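Local atomic coordinates of beta-L-arabinobiosidase (Bacteroides thetaiotaomicron, PDB entry 5MQR), a protein that probably hydrolyses glycosidic linkages in plant pectin, combining a sialidase-like beta-propeller region with a separate glycoside hydrolase domain in one long chain. Residues M1025-G1028 with R1033-L1036; V473-S478 with L487-L492; T269-R274 with G313-D318. All blocks are in the same frame, centred on the assembly; numbering follows the deposited sequence.

Contact 1 of 3, residues M1025-G1028 with R1033-L1036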
# COMPACT_ATOMS: atom_id res chain seq x y z
N MSE A 1025 18.29 -11.51 -6.47
CA MSE A 1025 16.91 -11.03 -6.45
C MSE A 1025 16.84 -9.64 -5.83
O MSE A 1025 16.25 -8.75 -6.40
CB MSE A 1025 16.01 -12.00 -5.68
CG MSE A 1025 15.88 -13.39 -6.30
SE MSE A 1025 14.70 -13.30 -7.88
CE MSE A 1025 13.05 -13.18 -6.80
N ILE A 1026 17.50 -9.47 -4.69
CA ILE A 1026 17.45 -8.24 -3.92
C ILE A 1026 18.25 -7.10 -4.55
O ILE A 1026 17.76 -5.95 -4.62
CB ILE A 1026 17.92 -8.50 -2.49
CG1 ILE A 1026 16.92 -9.42 -1.78
CG2 ILE A 1026 18.06 -7.20 -1.70
CD1 ILE A 1026 17.42 -10.01 -0.47
N THR A 1027 19.46 -7.38 -5.02
CA THR A 1027 20.34 -6.32 -5.50
C THR A 1027 20.31 -6.08 -7.00
O THR A 1027 20.76 -5.03 -7.44
CB THR A 1027 21.83 -6.52 -5.10
OG1 THR A 1027 22.34 -7.71 -5.70
CG2 THR A 1027 21.97 -6.60 -3.61
N GLY A 1028 19.82 -7.04 -7.79
CA GLY A 1028 19.84 -6.93 -9.24
C GLY A 1028 18.45 -6.74 -9.78
O GLY A 1028 18.12 -5.67 -10.34
N ARG A 1033 20.68 -1.26 -4.34
CA ARG A 1033 22.14 -1.17 -4.50
C ARG A 1033 22.84 -0.75 -3.21
O ARG A 1033 22.86 0.43 -2.87
CB ARG A 1033 22.48 -0.19 -5.63
CG ARG A 1033 21.72 -0.45 -6.94
CD ARG A 1033 22.04 -1.80 -7.58
NE ARG A 1033 23.45 -1.92 -7.92
CZ ARG A 1033 24.07 -3.06 -8.26
NH1 ARG A 1033 23.41 -4.23 -8.31
NH2 ARG A 1033 25.37 -3.04 -8.55
N PRO A 1034 23.44 -1.70 -2.49
CA PRO A 1034 23.95 -1.30 -1.17
C PRO A 1034 25.06 -0.27 -1.25
O PRO A 1034 25.82 -0.29 -2.21
CB PRO A 1034 24.46 -2.62 -0.58
CG PRO A 1034 23.68 -3.67 -1.30
CD PRO A 1034 23.52 -3.16 -2.69
N ARG A 1035 25.11 0.62 -0.27
CA ARG A 1035 26.07 1.72 -0.24
C ARG A 1035 26.62 1.94 1.15
O ARG A 1035 26.04 1.51 2.14
CB ARG A 1035 25.40 3.02 -0.67
CG ARG A 1035 24.94 3.04 -2.12
CD ARG A 1035 23.88 4.09 -2.30
NE ARG A 1035 24.43 5.43 -2.14
CZ ARG A 1035 24.56 6.34 -3.10
NH1 ARG A 1035 24.18 6.10 -4.35
NH2 ARG A 1035 25.09 7.54 -2.82
N LEU A 1036 27.74 2.66 1.21
CA LEU A 1036 28.39 3.02 2.47
C LEU A 1036 27.71 4.17 3.20
O LEU A 1036 27.87 4.31 4.40
CB LEU A 1036 29.84 3.43 2.23
CG LEU A 1036 30.74 2.37 1.61
CD1 LEU A 1036 31.98 2.99 1.01
CD2 LEU A 1036 31.08 1.31 2.64
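R1033 reaches back to the end of the helix that precedes it and binds the carbonyl oxygen of T1027. Its CB starts off away from the helix, and CG lies beside the backbone N, anti to the carbonyl carbon (chi1 -50°). Two bends follow, at chi2 (-63°) and chi3 (-61°), and they fold the chain round until CD sits 3.5 Å from T1027 O. NE and CZ pass the same oxygen at greater range, and NH1 then closes on it at 2.9 Å from T1027 O. The oxygen lies in the guanidinium plane, at its edge, whereas NH1 stands tilted above the plane of the T1027 carbonyl and not on a lone pair. NH2 is held separately by N960 OD1, and the arginine also rests on A959 and N963 of helix 948-964.

Helix 1022-1029, which widens into a pi-type turn at 1025-1028, is the last helix of the chain. The MGH1-like hydrolase family found in this protein is expected to form an (alpha/alpha)6 barrel. The 1033-1036 segment leads on to strand 1040-1042, and R1033 thus ties the chain leaving helix 1022-1029 to helix 948-964. A leucine here would probably leave T1027 O and N960 OD1 without the two N-H donors of the one guanidinium and break the polar link between the helix end and helix 948-964.

Beside the arginine the contact turns apolar. The methyl T1027 CG2 meets P1034 CD at 3.9 Å and CG at 4.1 Å, the two side chains crossing at about a right angle. T1027 OG1 meanwhile bonds back to D1023 O, one turn earlier in the helix, while P1034 also packs on R720, M763 and Y1061.

Contact 2 of 3, residues V473-S478 with L487-L492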
# COMPACT_ATOMS: atom_id res chain seq x y z
N VAL A 473 0.22 0.01 23.25
CA VAL A 473 -0.44 1.26 22.91
C VAL A 473 -0.19 2.20 24.07
O VAL A 473 -0.51 1.86 25.19
CB VAL A 473 -1.96 1.05 22.77
CG1 VAL A 473 -2.68 2.37 22.48
CG2 VAL A 473 -2.23 0.04 21.65
N SER A 474 0.40 3.36 23.82
CA SER A 474 0.51 4.34 24.88
C SER A 474 0.06 5.71 24.44
O SER A 474 0.06 6.03 23.25
CB SER A 474 1.92 4.39 25.44
OG SER A 474 2.80 4.81 24.44
N PHE A 475 -0.38 6.50 25.40
CA PHE A 475 -0.87 7.83 25.14
C PHE A 475 -1.05 8.55 26.45
O PHE A 475 -1.18 7.92 27.49
CB PHE A 475 -2.21 7.82 24.34
CG PHE A 475 -3.30 7.00 24.98
CD1 PHE A 475 -4.18 7.57 25.89
CD2 PHE A 475 -3.46 5.66 24.66
CE1 PHE A 475 -5.17 6.82 26.49
CE2 PHE A 475 -4.46 4.90 25.26
CZ PHE A 475 -5.31 5.49 26.17
N ASP A 476 -1.02 9.88 26.38
CA ASP A 476 -1.37 10.73 27.51
C ASP A 476 -2.84 11.09 27.42
O ASP A 476 -3.34 11.37 26.35
CB ASP A 476 -0.50 11.98 27.54
CG ASP A 476 0.95 11.66 27.76
OD1 ASP A 476 1.25 10.98 28.76
OD2 ASP A 476 1.79 12.07 26.95
N LEU A 477 -3.51 11.11 28.56
CA LEU A 477 -4.96 11.25 28.66
C LEU A 477 -5.27 12.26 29.73
O LEU A 477 -4.74 12.19 30.85
CB LEU A 477 -5.57 9.92 29.07
CG LEU A 477 -7.06 9.79 29.34
CD1 LEU A 477 -7.90 10.09 28.11
CD2 LEU A 477 -7.32 8.37 29.81
N SER A 478 -6.16 13.19 29.41
CA SER A 478 -6.69 14.15 30.38
C SER A 478 -8.17 14.30 30.17
O SER A 478 -8.62 14.36 29.03
CB SER A 478 -6.02 15.50 30.20
OG SER A 478 -6.25 16.32 31.33
N LEU A 487 -15.98 8.25 28.51
CA LEU A 487 -15.05 7.98 27.41
C LEU A 487 -14.79 6.49 27.34
O LEU A 487 -14.34 5.90 28.32
CB LEU A 487 -13.73 8.71 27.60
CG LEU A 487 -12.72 8.53 26.47
CD1 LEU A 487 -13.16 9.22 25.18
CD2 LEU A 487 -11.38 9.05 26.92
N GLN A 488 -15.11 5.88 26.20
CA GLN A 488 -14.76 4.46 25.98
C GLN A 488 -13.56 4.36 25.06
O GLN A 488 -13.51 5.05 24.05
CB GLN A 488 -15.93 3.72 25.38
CG GLN A 488 -17.13 3.71 26.30
CD GLN A 488 -18.15 2.70 25.88
OE1 GLN A 488 -18.32 2.42 24.68
NE2 GLN A 488 -18.83 2.11 26.87
N ILE A 489 -12.61 3.49 25.42
CA ILE A 489 -11.43 3.21 24.62
C ILE A 489 -11.44 1.71 24.25
O ILE A 489 -11.30 0.85 25.12
CB ILE A 489 -10.13 3.59 25.37
CG1 ILE A 489 -10.14 5.06 25.76
CG2 ILE A 489 -8.91 3.36 24.48
CD1 ILE A 489 -9.02 5.45 26.69
N ASP A 490 -11.60 1.43 22.96
CA ASP A 490 -11.80 0.08 22.46
C ASP A 490 -10.62 -0.35 21.57
O ASP A 490 -10.10 0.45 20.82
CB ASP A 490 -13.09 0.00 21.61
CG ASP A 490 -14.37 0.04 22.44
OD1 ASP A 490 -14.30 0.25 23.69
OD2 ASP A 490 -15.46 -0.12 21.82
N PHE A 491 -10.26 -1.63 21.65
CA PHE A 491 -9.23 -2.21 20.78
C PHE A 491 -9.94 -3.19 19.86
O PHE A 491 -10.51 -4.16 20.33
CB PHE A 491 -8.19 -2.88 21.64
CG PHE A 491 -7.57 -1.96 22.65
CD1 PHE A 491 -8.18 -1.75 23.89
CD2 PHE A 491 -6.42 -1.24 22.34
CE1 PHE A 491 -7.62 -0.88 24.81
CE2 PHE A 491 -5.86 -0.38 23.26
CZ PHE A 491 -6.46 -0.19 24.50
N LEU A 492 -9.93 -2.90 18.57
CA LEU A 492 -10.79 -3.59 17.60
C LEU A 492 -10.02 -4.40 16.55
O LEU A 492 -8.97 -3.98 16.09
CB LEU A 492 -11.64 -2.62 16.81
CG LEU A 492 -12.63 -1.66 17.43
CD1 LEU A 492 -13.49 -1.04 16.33
CD2 LEU A 492 -13.51 -2.36 18.44
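The end methyl of I489 pushes up against the tip of the F475 ring, with I489 CD1 3.7 Å from F475 CZ. I489 puts CG1 anti to its carbonyl carbon and then runs on almost straight (chi2 170°), which stretches CD1 out as the knob of the pair. It enters the dent between F475 and L477 on the facing strand, lying nearer the ring than L477, whose CD2 is 4.6 Å from I489 CD1. The methyl approaches the ring obliquely, near the CZ-CE1 side, and the two side chains come at each other from opposite strands. F475 is itself packed edge-to-face with F569, from the strand next to 487-492, where F569 and I489 also touch each other.

Two further pairs flank this one, and both overlap along their sides. At one end L477 and L487 slide past each other, each with CG anti to its backbone N, until L477 CD1 and L487 CD2 are 3.8 Å apart; the end of L477 thereby enters the notch between L487 and I489. At the other, V473 CG2 fits against the edge of the F491 ring, 4.0 Å from F491 CE2.

The two strands belong to different sheets of a beta sandwich, in the region assigned as a sialidase-like carbohydrate-binding domain. The axes of the two segments come no closer than 11.4 Å and run nearly antiparallel, at 158°, a spacing set by two layers of side chains rather than by backbone pairing. Strand 470-479 bonds within its own sheet to strands 530-537 and 600-610, and strand 487-492 lies between 564-570 and 498-504. F491 also touches A534 and L536 of the facing sheet and I567 and C499 of its own, while L487 rests on L504 and Y602.

Contact 3 of 3, residues T269-R274 with G313-D318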
# COMPACT_ATOMS: atom_id res chain seq x y z
N THR A 269 -16.19 8.80 -16.61
CA THR A 269 -15.48 8.49 -17.83
C THR A 269 -14.45 7.41 -17.56
O THR A 269 -13.59 7.55 -16.69
CB THR A 269 -14.83 9.76 -18.42
OG1 THR A 269 -15.84 10.74 -18.69
CG2 THR A 269 -14.09 9.43 -19.73
N LEU A 270 -14.55 6.31 -18.30
CA LEU A 270 -13.63 5.18 -18.19
C LEU A 270 -12.27 5.51 -18.84
O LEU A 270 -12.17 6.49 -19.56
CB LEU A 270 -14.25 3.95 -18.87
CG LEU A 270 -15.56 3.40 -18.30
CD1 LEU A 270 -16.11 2.33 -19.23
CD2 LEU A 270 -15.32 2.85 -16.90
N PRO A 271 -11.23 4.70 -18.60
CA PRO A 271 -9.93 5.05 -19.21
C PRO A 271 -9.92 5.12 -20.74
O PRO A 271 -9.14 5.88 -21.27
CB PRO A 271 -8.99 3.96 -18.70
CG PRO A 271 -9.61 3.53 -17.41
CD PRO A 271 -11.09 3.59 -17.64
N ASP A 272 -10.80 4.36 -21.41
CA ASP A 272 -10.94 4.43 -22.89
C ASP A 272 -11.87 5.55 -23.40
O ASP A 272 -12.12 5.65 -24.59
CB ASP A 272 -11.35 3.05 -23.49
CG ASP A 272 -12.73 2.50 -22.96
OD1 ASP A 272 -13.64 3.25 -22.52
OD2 ASP A 272 -12.88 1.25 -22.97
N GLY A 273 -12.41 6.40 -22.52
CA GLY A 273 -13.30 7.48 -22.95
C GLY A 273 -14.77 7.14 -23.04
O GLY A 273 -15.58 8.02 -23.29
N ARG A 274 -15.15 5.88 -22.85
CA ARG A 274 -16.58 5.55 -22.73
C ARG A 274 -17.10 6.04 -21.38
O ARG A 274 -16.32 6.27 -20.44
CB ARG A 274 -16.82 4.05 -22.86
CG ARG A 274 -16.45 3.50 -24.24
CD ARG A 274 -16.76 2.01 -24.34
NE ARG A 274 -15.97 1.21 -23.40
CZ ARG A 274 -16.26 -0.05 -23.03
NH1 ARG A 274 -17.33 -0.68 -23.51
NH2 ARG A 274 -15.47 -0.67 -22.16
N GLY A 313 -20.66 6.92 -7.99
CA GLY A 313 -19.40 6.47 -8.56
C GLY A 313 -18.64 7.62 -9.20
O GLY A 313 -19.25 8.48 -9.81
N GLN A 314 -17.33 7.62 -9.08
CA GLN A 314 -16.50 8.60 -9.75
C GLN A 314 -15.08 8.12 -9.97
O GLN A 314 -14.61 7.20 -9.29
CB GLN A 314 -16.44 9.91 -8.95
CG GLN A 314 -15.68 9.88 -7.63
CD GLN A 314 -15.60 11.27 -6.99
OE1 GLN A 314 -16.54 11.72 -6.30
NE2 GLN A 314 -14.51 11.97 -7.25
N ARG A 315 -14.42 8.77 -10.93
CA ARG A 315 -12.99 8.76 -11.05
C ARG A 315 -12.32 9.61 -9.93
O ARG A 315 -12.81 10.66 -9.57
CB ARG A 315 -12.57 9.27 -12.44
CG ARG A 315 -11.16 8.80 -12.78
CD ARG A 315 -10.64 9.17 -14.16
NE ARG A 315 -9.62 8.18 -14.50
CZ ARG A 315 -9.02 8.04 -15.69
NH1 ARG A 315 -9.32 8.85 -16.71
NH2 ARG A 315 -8.12 7.07 -15.84
N LEU A 316 -11.21 9.12 -9.40
CA LEU A 316 -10.46 9.81 -8.35
C LEU A 316 -9.27 10.55 -8.96
O LEU A 316 -8.97 10.39 -10.16
CB LEU A 316 -9.99 8.81 -7.29
CG LEU A 316 -11.11 7.95 -6.70
CD1 LEU A 316 -10.56 6.83 -5.84
CD2 LEU A 316 -12.07 8.80 -5.89
N SER A 317 -8.60 11.37 -8.14
CA SER A 317 -7.48 12.20 -8.63
C SER A 317 -6.25 11.36 -8.98
O SER A 317 -5.39 11.84 -9.70
CB SER A 317 -7.10 13.29 -7.61
OG SER A 317 -6.43 12.77 -6.48
N ASP A 318 -6.15 10.13 -8.47
CA ASP A 318 -5.05 9.22 -8.83
C ASP A 318 -5.35 8.37 -10.08
O ASP A 318 -4.59 7.48 -10.38
CB ASP A 318 -4.67 8.32 -7.64
CG ASP A 318 -5.76 7.32 -7.25
OD1 ASP A 318 -6.84 7.29 -7.90
OD2 ASP A 318 -5.54 6.53 -6.28
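R315 reaches towards the T269-R274 turn with its charged end, yet what it meets there is a proline carbon: R315 NH2 stops 4.1 Å from P271 CG. Further back along the side chain, R315 CD lies 4.2 Å from T269 O, and both approaches are loose packing. The contact joins two consecutive four-stranded antiparallel sheets, blades of the sialidase-like beta-propeller. One side is the hairpin between strands 266-269 and 275-278, and the other is the end of strand 311-315, the first strand of the next sheet.

R315 gets across because CG is anti to its backbone N (chi1 -159°) and the chain then stays extended to NE. Its polar end is anchored at home: NE donates to G319 O, and NH2 too is bonded close by in sequence. Y321 lies against both R315 and P271, and its hydroxyl bonds to T269 O; a hydrogen bond thus joins the blades here, where the arginine makes only van der Waals contact. T269 OG1 is engaged with E377.

The hairpin keeps its own shape. L270 to G273 form a type I turn, with G273 at a positive phi of 89°, and L270 N bonds to R274 O. D272 adds an Asx turn, its OD1 accepting from R274 N at 3.1 Å, and the R274 side chain folds back to complete a salt bridge with NE 3.1 Å from D272 OD2.

In the fold
The three contacts share no strand or helix, and their centres lie about 38 to 42 Å apart. Contact 2 is wholly apolar and buried, joining two sheets of a sandwich by side chains alone. Contact 1 is buried too, but it works over a short loop: one charged group caught on a backbone oxygen, with a small apolar patch beside it. Contact 3 lies at the surface and is the loosest, an arginine brushing a proline while the polar bonds run to residues around it. In chain order, contact 3 belongs to the propeller, contact 2 to the carbohydrate-binding-like region and contact 1 to the junction leading into the C-terminal strands.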